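Local coordinates for protein polyprenyl synthetase (Zymomonas mobilis subsp. mobilis, PDB 4KKM) that probably condenses isopentenyl diphosphate with allylic diphosphates to build short-chain isoprenoid diphosphates, at residues A89-Y103 with L141-I154. Numbering follows the deposited sequence.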
loop_
_atom_site.group_PDB
_atom_site.type_symbol
_atom_site.label_atom_id
_atom_site.label_comp_id
_atom_site.label_asym_id
_atom_site.label_seq_id
_atom_site.Cartn_x
_atom_site.Cartn_y
_atom_site.Cartn_z
ATOM N N ALA B 89 -11.166 19.168 0.381
ATOM C CA ALA B 89 -10.589 18.202 -0.545
ATOM C C ALA B 89 -9.067 18.180 -0.412
ATOM O O ALA B 89 -8.463 17.110 -0.326
ATOM C CB ALA B 89 -10.989 18.534 -1.966
ATOM N N ALA B 90 -8.456 19.365 -0.401
ATOM C CA ALA B 90 -7.013 19.487 -0.189
ATOM C C ALA B 90 -6.584 18.798 1.105
ATOM O O ALA B 90 -5.592 18.065 1.132
ATOM C CB ALA B 90 -6.596 20.959 -0.177
ATOM N N LEU B 91 -7.346 19.018 2.172
ATOM C CA LEU B 91 -7.060 18.368 3.446
ATOM C C LEU B 91 -7.133 16.840 3.361
ATOM O O LEU B 91 -6.338 16.142 3.992
ATOM C CB LEU B 91 -8.000 18.884 4.540
ATOM C CG LEU B 91 -7.653 20.250 5.140
ATOM C CD1 LEU B 91 -8.836 20.795 5.939
ATOM C CD2 LEU B 91 -6.405 20.142 6.007
ATOM N N ARG B 92 -8.082 16.316 2.591
ATOM C CA ARG B 92 -8.209 14.863 2.441
ATOM C C ARG B 92 -7.020 14.269 1.685
ATOM O O ARG B 92 -6.563 13.164 1.988
ATOM C CB ARG B 92 -9.518 14.493 1.734
ATOM C CG ARG B 92 -10.780 14.844 2.520
ATOM C CD ARG B 92 -11.989 14.054 2.024
ATOM N NE ARG B 92 -11.774 12.623 2.215
ATOM C CZ ARG B 92 -11.960 11.979 3.366
ATOM N NH1 ARG B 92 -12.391 12.632 4.439
ATOM N NH2 ARG B 92 -11.716 10.675 3.438
ATOM N N VAL B 93 -6.530 14.999 0.690
ATOM C CA VAL B 93 -5.305 14.593 0.006
ATOM C C VAL B 93 -4.151 14.650 1.005
ATOM O O VAL B 93 -3.277 13.785 1.007
ATOM C CB VAL B 93 -5.018 15.478 -1.233
ATOM C CG1 VAL B 93 -3.635 15.151 -1.860
ATOM C CG2 VAL B 93 -6.154 15.346 -2.258
ATOM N N GLY B 94 -4.169 15.662 1.866
ATOM C CA GLY B 94 -3.211 15.743 2.951
ATOM C C GLY B 94 -3.285 14.505 3.833
ATOM O O GLY B 94 -2.255 13.934 4.194
ATOM N N MET B 95 -4.495 14.069 4.173
ATOM C CA MET B 95 -4.629 12.847 4.972
ATOM C C MET B 95 -4.014 11.648 4.257
ATOM O O MET B 95 -3.325 10.835 4.874
ATOM C CB MET B 95 -6.087 12.540 5.333
ATOM C CG MET B 95 -6.255 11.196 6.052
ATOM S SD MET B 95 -7.850 10.984 6.881
ATOM C CE MET B 95 -8.984 11.289 5.525
ATOM N N ALA B 96 -4.266 11.547 2.953
ATOM C CA ALA B 96 -3.749 10.437 2.156
ATOM C C ALA B 96 -2.222 10.352 2.191
ATOM O O ALA B 96 -1.671 9.268 2.381
ATOM C CB ALA B 96 -4.248 10.531 0.710
ATOM N N ILE B 97 -1.531 11.480 2.006
ATOM C CA ILE B 97 -0.068 11.451 2.018
ATOM C C ILE B 97 0.425 11.162 3.430
ATOM O O ILE B 97 1.450 10.500 3.627
ATOM C CB ILE B 97 0.588 12.755 1.427
ATOM C CG1 ILE B 97 2.114 12.611 1.321
ATOM C CG2 ILE B 97 0.233 13.991 2.251
ATOM C CD1 ILE B 97 2.551 11.441 0.453
ATOM N N GLU B 98 -0.328 11.630 4.417
ATOM C CA GLU B 98 0.045 11.404 5.808
ATOM C C GLU B 98 -0.119 9.929 6.169
ATOM O O GLU B 98 0.592 9.418 7.027
ATOM C CB GLU B 98 -0.761 12.314 6.747
ATOM C CG GLU B 98 -0.306 12.306 8.206
ATOM C CD GLU B 98 1.040 12.990 8.454
ATOM O OE1 GLU B 98 1.727 13.402 7.492
ATOM O OE2 GLU B 98 1.420 13.105 9.638
ATOM N N CYS B 99 -1.038 9.239 5.497
ATOM C CA CYS B 99 -1.147 7.791 5.659
ATOM C C CYS B 99 0.159 7.094 5.302
ATOM O O CYS B 99 0.626 6.214 6.023
ATOM C CB CYS B 99 -2.268 7.218 4.795
ATOM S SG CYS B 99 -3.921 7.478 5.454
ATOM N N ILE B 100 0.736 7.486 4.174
ATOM C CA ILE B 100 1.992 6.901 3.714
ATOM C C ILE B 100 3.139 7.248 4.661
ATOM O O ILE B 100 3.947 6.390 5.021
ATOM C CB ILE B 100 2.327 7.378 2.298
ATOM C CG1 ILE B 100 1.216 6.963 1.324
ATOM C CG2 ILE B 100 3.716 6.881 1.864
ATOM C CD1 ILE B 100 0.956 5.460 1.265
ATOM N N HIS B 101 3.204 8.510 5.072
ATOM C CA HIS B 101 4.249 8.948 5.989
ATOM C C HIS B 101 4.153 8.201 7.319
ATOM O O HIS B 101 5.147 7.675 7.823
ATOM C CB HIS B 101 4.151 10.458 6.217
ATOM C CG HIS B 101 5.113 10.981 7.237
ATOM N ND1 HIS B 101 6.479 10.847 7.119
ATOM C CD2 HIS B 101 4.905 11.650 8.402
ATOM C CE1 HIS B 101 7.071 11.405 8.159
ATOM N NE2 HIS B 101 6.134 11.899 8.952
ATOM N N VAL B 102 2.950 8.149 7.880
ATOM C CA VAL B 102 2.755 7.516 9.181
ATOM C C VAL B 102 3.051 6.016 9.116
ATOM O O VAL B 102 3.752 5.487 9.977
ATOM C CB VAL B 102 1.344 7.782 9.739
ATOM C CG1 VAL B 102 1.030 6.848 10.918
ATOM C CG2 VAL B 102 1.215 9.249 10.141
ATOM N N TYR B 103 2.541 5.331 8.093
ATOM C CA TYR B 103 2.832 3.900 7.974
ATOM C C TYR B 103 4.348 3.694 7.875
ATOM O O TYR B 103 4.890 2.750 8.448
ATOM C CB TYR B 103 2.065 3.223 6.808
ATOM C CG TYR B 103 2.959 2.748 5.659
ATOM C CD1 TYR B 103 3.763 1.618 5.796
ATOM C CD2 TYR B 103 2.988 3.425 4.439
ATOM C CE1 TYR B 103 4.601 1.195 4.774
ATOM C CE2 TYR B 103 3.823 2.995 3.392
ATOM C CZ TYR B 103 4.626 1.873 3.577
ATOM O OH TYR B 103 5.467 1.418 2.580
ATOM N N LEU B 141 -2.623 1.117 6.753
ATOM C CA LEU B 141 -2.542 2.548 6.473
ATOM C C LEU B 141 -2.105 2.823 5.040
ATOM O O LEU B 141 -2.580 3.778 4.419
ATOM C CB LEU B 141 -1.623 3.267 7.474
ATOM C CG LEU B 141 -2.279 3.597 8.823
ATOM C CD1 LEU B 141 -1.238 4.070 9.846
ATOM C CD2 LEU B 141 -3.351 4.657 8.642
ATOM N N GLN B 142 -1.203 2.002 4.501
ATOM C CA GLN B 142 -0.817 2.205 3.105
ATOM C C GLN B 142 -2.024 2.005 2.183
ATOM O O GLN B 142 -2.278 2.815 1.288
ATOM C CB GLN B 142 0.357 1.312 2.664
ATOM C CG GLN B 142 0.581 1.409 1.143
ATOM C CD GLN B 142 1.960 0.961 0.669
ATOM O OE1 GLN B 142 2.474 1.481 -0.324
ATOM N NE2 GLN B 142 2.567 0.002 1.372
ATOM N N ALA B 143 -2.773 0.929 2.409
ATOM C CA ALA B 143 -3.982 0.687 1.627
ATOM C C ALA B 143 -4.960 1.854 1.769
ATOM O O ALA B 143 -5.584 2.273 0.794
ATOM C CB ALA B 143 -4.652 -0.619 2.061
ATOM N N LEU B 144 -5.075 2.381 2.986
ATOM C CA LEU B 144 -6.032 3.456 3.264
ATOM C C LEU B 144 -5.739 4.711 2.438
ATOM O O LEU B 144 -6.666 5.402 1.998
ATOM C CB LEU B 144 -6.046 3.799 4.759
ATOM C CG LEU B 144 -7.112 4.812 5.182
ATOM C CD1 LEU B 144 -8.506 4.283 4.848
ATOM C CD2 LEU B 144 -6.991 5.126 6.667
ATOM N N ALA B 145 -4.456 5.000 2.218
ATOM C CA ALA B 145 -4.070 6.170 1.432
ATOM C C ALA B 145 -4.732 6.147 0.058
ATOM O O ALA B 145 -5.222 7.169 -0.435
ATOM C CB ALA B 145 -2.551 6.232 1.269
ATOM N N PHE B 146 -4.747 4.968 -0.558
ATOM C CA PHE B 146 -5.268 4.834 -1.917
ATOM C C PHE B 146 -6.788 4.812 -1.935
ATOM O O PHE B 146 -7.411 5.333 -2.868
ATOM C CB PHE B 146 -4.660 3.613 -2.616
ATOM C CG PHE B 146 -3.184 3.740 -2.830
ATOM C CD1 PHE B 146 -2.687 4.512 -3.875
ATOM C CD2 PHE B 146 -2.289 3.138 -1.961
ATOM C CE1 PHE B 146 -1.320 4.661 -4.057
ATOM C CE2 PHE B 146 -0.923 3.285 -2.139
ATOM C CZ PHE B 146 -0.437 4.044 -3.192
ATOM N N GLU B 147 -7.386 4.230 -0.896
ATOM C CA GLU B 147 -8.836 4.303 -0.739
ATOM C C GLU B 147 -9.292 5.755 -0.666
ATOM O O GLU B 147 -10.261 6.141 -1.321
ATOM C CB GLU B 147 -9.322 3.542 0.505
ATOM C CG GLU B 147 -10.849 3.447 0.558
ATOM C CD GLU B 147 -11.373 2.761 1.805
ATOM O OE1 GLU B 147 -10.576 2.119 2.522
ATOM O OE2 GLU B 147 -12.592 2.863 2.068
ATOM N N ILE B 148 -8.585 6.559 0.124
ATOM C CA ILE B 148 -8.943 7.969 0.298
ATOM C C ILE B 148 -8.874 8.728 -1.026
ATOM O O ILE B 148 -9.800 9.463 -1.382
ATOM C CB ILE B 148 -8.021 8.665 1.332
ATOM C CG1 ILE B 148 -8.248 8.100 2.739
ATOM C CG2 ILE B 148 -8.241 10.183 1.331
ATOM C CD1 ILE B 148 -7.118 8.438 3.706
ATOM N N LEU B 149 -7.784 8.539 -1.764
ATOM C CA LEU B 149 -7.594 9.254 -3.028
ATOM C C LEU B 149 -8.606 8.863 -4.100
ATOM O O LEU B 149 -8.871 9.634 -5.025
ATOM C CB LEU B 149 -6.184 9.038 -3.575
ATOM C CG LEU B 149 -5.040 9.754 -2.856
ATOM C CD1 LEU B 149 -3.726 9.484 -3.575
ATOM C CD2 LEU B 149 -5.321 11.256 -2.790
ATOM N N SER B 150 -9.162 7.664 -3.982
ATOM C CA SER B 150 -10.069 7.151 -5.004
ATOM C C SER B 150 -11.465 7.774 -4.927
ATOM O O SER B 150 -12.193 7.795 -5.919
ATOM C CB SER B 150 -10.178 5.626 -4.906
ATOM O OG SER B 150 -10.999 5.254 -3.813
ATOM N N GLU B 151 -11.832 8.280 -3.754
ATOM C CA GLU B 151 -13.195 8.762 -3.509
ATOM C C GLU B 151 -13.546 10.079 -4.209
ATOM O O GLU B 151 -12.699 10.953 -4.392
ATOM C CB GLU B 151 -13.457 8.891 -2.009
ATOM C CG GLU B 151 -13.301 7.598 -1.240
ATOM C CD GLU B 151 -13.757 7.732 0.197
ATOM O OE1 GLU B 151 -13.729 8.862 0.725
ATOM O OE2 GLU B 151 -14.157 6.711 0.792
ATOM N N GLU B 152 -14.817 10.222 -4.575
ATOM C CA GLU B 152 -15.293 11.411 -5.278
ATOM C C GLU B 152 -15.121 12.704 -4.470
ATOM O O GLU B 152 -14.948 13.785 -5.041
ATOM C CB GLU B 152 -16.765 11.229 -5.659
ATOM N N LYS B 153 -15.182 12.586 -3.145
ATOM C CA LYS B 153 -14.906 13.700 -2.234
ATOM C C LYS B 153 -13.644 14.479 -2.610
ATOM O O LYS B 153 -13.535 15.668 -2.321
ATOM C CB LYS B 153 -14.719 13.184 -0.802
ATOM C CG LYS B 153 -15.914 12.489 -0.189
ATOM C CD LYS B 153 -15.613 12.081 1.245
ATOM C CE LYS B 153 -16.786 11.360 1.881
ATOM N NZ LYS B 153 -16.597 11.217 3.351
ATOM N N ILE B 154 -12.685 13.790 -3.225
ATOM C CA ILE B 154 -11.391 14.381 -3.576
ATOM C C ILE B 154 -11.511 15.351 -4.735
ATOM O O ILE B 154 -11.093 16.505 -4.634
ATOM C CB ILE B 154 -10.371 13.289 -3.947
ATOM C CG1 ILE B 154 -10.177 12.349 -2.755
ATOM C CG2 ILE B 154 -9.039 13.908 -4.386
ATOM C CD1 ILE B 154 -9.688 13.051 -1.509
HETATM O O HOH W 1 -11.584 10.498 0.538
HETATM O O HOH W 2 4.870 2.307 0.320
#
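Ala96 and Ala145 meet where the antiparallel helices draw closest, their axes 7.9 Å apart; two methyl side chains allow this, and the CB of Ala145 rests 3.4 Å from the O of Ala96. Knobs-into-holes packing flanks the pair. Cys99 enters among Leu141, Leu144, Ala145 and Ile148, a side chain short enough for the hole, with SG 3.8 Å from Ile148 CD1. Ile148 answers by entering among Arg92, Met95, Ala96 and Cys99: with CG1 anti to the carbonyl carbon (chi1 -67°), CD1 meets Met95 and Cys99 while CG2 lies on the O of Arg92.

At one end, Gln142 lies alongside Tyr103, amide and ring planes 23° apart, its CB 4.1 Å from the ring centroid in a CH-pi contact over one face. A water accepts from Tyr103 OH and donates to Gln142 OE1, while Gln142 NE2 hydrogen-bonds to Asp139 O of the second subunit. A leucine in place of Tyr103 would probably leave this water without its donor and the Gln142 CB without a flat face to rest on.

At the other end, long Arg92 spans the edge. Its NE donates to a water (2.7 Å) that bridges Ile148 O and Glu151 OE1; NH2 hydrogen-bonds to Gln45 OE1, and its salt bridge to Glu151 OE1 is long and out of the guanidinium plane, a matter of charge alone. Lys153 CD lies over one guanidinium face, toward its rim.

Helices 24-45, 71-80, 158-172 and 208-221 pack around this pair within the mainly helical prenyl synthase fold, and Phe146 stacks on its counterpart in the second subunit.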